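PDB 4FT6: probable porin, which forms an outer-membrane beta-barrel channel of the OprD family and probably lets small solutes pass into Pseudomonas aeruginosa. Local coordinates for residues A[63-68]-A[114-119]. Sequence-based numbering, arbitrary orientation.
Sequences ELIGQL and LGELLP. With C8E ((hydroxyethyloxy)tri(ethyloxy)octane), chain D; DMU (decyl-beta-D-maltopyranoside), chain F.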
# COMPACT_ATOMS: atom_id res chain seq x y z
N GLU A 63 5.07 19.92 -9.01
CA GLU A 63 3.88 19.32 -8.46
C GLU A 63 3.73 19.71 -6.98
O GLU A 63 4.71 20.10 -6.34
CB GLU A 63 3.93 17.79 -8.63
CG GLU A 63 3.88 17.35 -10.07
CD GLU A 63 3.71 15.84 -10.25
OE1 GLU A 63 3.76 15.07 -9.26
OE2 GLU A 63 3.53 15.42 -11.42
N LEU A 64 2.53 19.59 -6.45
CA LEU A 64 2.27 19.95 -5.07
C LEU A 64 1.35 18.90 -4.46
O LEU A 64 0.36 18.50 -5.09
CB LEU A 64 1.59 21.32 -5.00
CG LEU A 64 1.62 22.09 -3.69
CD1 LEU A 64 3.00 22.67 -3.47
CD2 LEU A 64 0.58 23.19 -3.70
N ILE A 65 1.68 18.42 -3.27
CA ILE A 65 0.78 17.53 -2.55
C ILE A 65 0.38 18.17 -1.22
O ILE A 65 1.23 18.50 -0.39
CB ILE A 65 1.41 16.14 -2.32
CG1 ILE A 65 1.85 15.55 -3.67
CG2 ILE A 65 0.41 15.22 -1.62
CD1 ILE A 65 2.48 14.18 -3.58
N GLY A 66 -0.92 18.36 -1.03
CA GLY A 66 -1.42 18.99 0.18
C GLY A 66 -2.33 18.03 0.91
O GLY A 66 -3.18 17.35 0.30
N GLN A 67 -2.16 17.96 2.23
CA GLN A 67 -2.97 17.07 3.06
C GLN A 67 -3.64 17.83 4.21
O GLN A 67 -3.06 18.75 4.78
CB GLN A 67 -2.11 15.94 3.60
CG GLN A 67 -1.35 15.15 2.55
CD GLN A 67 -0.59 13.98 3.15
OE1 GLN A 67 -1.13 13.21 3.94
NE2 GLN A 67 0.68 13.85 2.79
N LEU A 68 -4.86 17.42 4.54
CA LEU A 68 -5.58 17.95 5.71
C LEU A 68 -6.50 16.86 6.23
O LEU A 68 -7.39 16.38 5.51
CB LEU A 68 -6.41 19.17 5.32
CG LEU A 68 -7.29 19.84 6.39
CD1 LEU A 68 -6.48 20.22 7.62
CD2 LEU A 68 -7.97 21.08 5.82
N LEU A 114 11.62 15.03 -7.67
CA LEU A 114 12.26 15.20 -6.38
C LEU A 114 11.29 15.88 -5.40
O LEU A 114 10.40 16.60 -5.83
CB LEU A 114 13.52 16.05 -6.55
CG LEU A 114 14.47 15.42 -7.57
CD1 LEU A 114 15.08 16.50 -8.44
CD2 LEU A 114 15.54 14.64 -6.85
N GLY A 115 11.46 15.63 -4.10
CA GLY A 115 10.66 16.33 -3.11
C GLY A 115 9.67 15.40 -2.43
O GLY A 115 10.05 14.31 -1.99
N GLU A 116 8.42 15.85 -2.33
CA GLU A 116 7.36 15.04 -1.73
C GLU A 116 6.87 13.98 -2.73
O GLU A 116 6.37 14.30 -3.81
CB GLU A 116 6.21 15.95 -1.25
CG GLU A 116 5.12 15.24 -0.45
CD GLU A 116 5.50 15.00 1.01
OE1 GLU A 116 6.71 14.98 1.33
OE2 GLU A 116 4.59 14.83 1.87
N LEU A 117 7.02 12.71 -2.39
CA LEU A 117 6.72 11.64 -3.34
C LEU A 117 5.69 10.63 -2.83
O LEU A 117 5.58 10.40 -1.61
CB LEU A 117 8.00 10.90 -3.72
CG LEU A 117 8.97 11.79 -4.47
CD1 LEU A 117 10.33 11.11 -4.65
CD2 LEU A 117 8.38 12.21 -5.82
N LEU A 118 4.95 10.04 -3.77
CA LEU A 118 4.02 8.94 -3.51
C LEU A 118 4.46 7.67 -4.26
O LEU A 118 3.80 7.26 -5.22
CB LEU A 118 2.60 9.33 -3.93
CG LEU A 118 1.89 10.38 -3.07
CD1 LEU A 118 0.72 11.00 -3.85
CD2 LEU A 118 1.40 9.78 -1.73
N PRO A 119 5.58 7.05 -3.82
CA PRO A 119 6.09 5.89 -4.58
C PRO A 119 5.20 4.67 -4.48
O PRO A 119 4.76 4.30 -3.39
CB PRO A 119 7.43 5.57 -3.89
CG PRO A 119 7.29 6.11 -2.49
CD PRO A 119 6.41 7.36 -2.64
C1 C8E D . 8.51 17.97 0.73
C2 C8E D . 8.70 19.25 -0.10
C3 C8E D . 9.20 20.42 0.75
C4 C8E D . 8.12 21.43 1.12
C5 C8E D . 8.21 22.68 0.25
C6 C8E D . 7.27 23.81 0.65
C7 C8E D . 6.12 24.02 -0.33
C8 C8E D . 5.64 25.47 -0.27
O9 C8E D . 4.84 25.85 -1.37
C10 C8E D . 3.45 25.68 -1.16
C11 C8E D . 2.69 27.00 -1.32
O12 C8E D . 2.98 27.64 -2.55
C13 C8E D . 1.93 28.47 -3.01
C14 C8E D . 2.04 28.71 -4.51
O15 C8E D . 1.10 27.93 -5.23
C1 DMU F . 4.19 20.87 6.85
C2 DMU F . 5.19 19.96 7.66
C3 DMU F . 5.45 20.55 9.20
C4 DMU F . 4.14 21.21 9.77
O5 DMU F . 3.60 22.08 8.82
C6 DMU F . 3.08 21.37 7.73
O7 DMU F . 6.14 19.63 10.15
O16 DMU F . 2.12 22.16 7.04
C18 DMU F . 1.18 22.88 7.80
C19 DMU F . 0.31 23.79 6.92
C22 DMU F . -0.16 23.03 5.69
C25 DMU F . -0.71 24.03 4.68
C28 DMU F . -2.17 23.68 4.39
C31 DMU F . -2.24 22.96 3.05
C34 DMU F . -3.34 21.93 3.15
C37 DMU F . -4.10 21.84 1.84
C40 DMU F . -4.98 20.61 1.85
C43 DMU F . -6.13 20.86 0.93
O49 DMU F . 3.72 20.08 5.83
O55 DMU F . 6.34 19.46 6.88
C57 DMU F . 4.53 21.95 10.99
O61 DMU F . 5.48 22.89 10.60
C5 DMU F . 7.85 17.95 10.02
C7 DMU F . 8.59 18.10 11.30
C8 DMU F . 9.43 19.46 11.26
C9 DMU F . 9.41 20.07 9.78
O1 DMU F . 8.11 20.38 9.50
C10 DMU F . 7.30 19.26 9.49
O2 DMU F . 8.98 20.41 12.31
O3 DMU F . 8.66 17.38 9.07
O4 DMU F . 9.31 16.95 11.58
C11 DMU F . 10.25 21.30 9.53
O6 DMU F . 10.02 21.74 8.23
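Ile-65 reaches from its strand to the bend at 114-119 with a single methyl, CD1, which meets both Leu-118 and Glu-116. Its CD1 lies 3.6 Å from CD1 of Leu-118, the two side chains crossing at a slant, and 3.9 Å from the backbone O of Glu-116. Ile-65 is fully extended at its end (chi2 180°), which carries CD1 out to both partners. Strand 58-71 is part of the barrel wall, hydrogen-bonded between strands 37-50 and 95-107; residues 115 and 116 turn a corner, and the chain leaves the wall and passes over the inner side of strand 58-71, consistent with the inward-folded segments that narrow the channels of porins. Glu-116 can be followed outward from there. Its CB packs 3.6 Å from C1 at the end of the octyl tail of the detergent C8E. CG stands 4.2 Å from CD1 of Ile-65, and a bend at chi2 (79°) turns the carboxylate aside. OE1 lies 3.5 Å from C1 of C8E and accepts a hydrogen bond from NE2 of Gln-137. OE2 takes a salt bridge from Arg-98 and a hydrogen bond from Thr-135. NE2 of Gln-67 approaches OE2 of Glu-116 only to 4.1 Å, too long for a hydrogen bond, the side chains crossing at about a right angle with amide and carboxylate planes 46° apart.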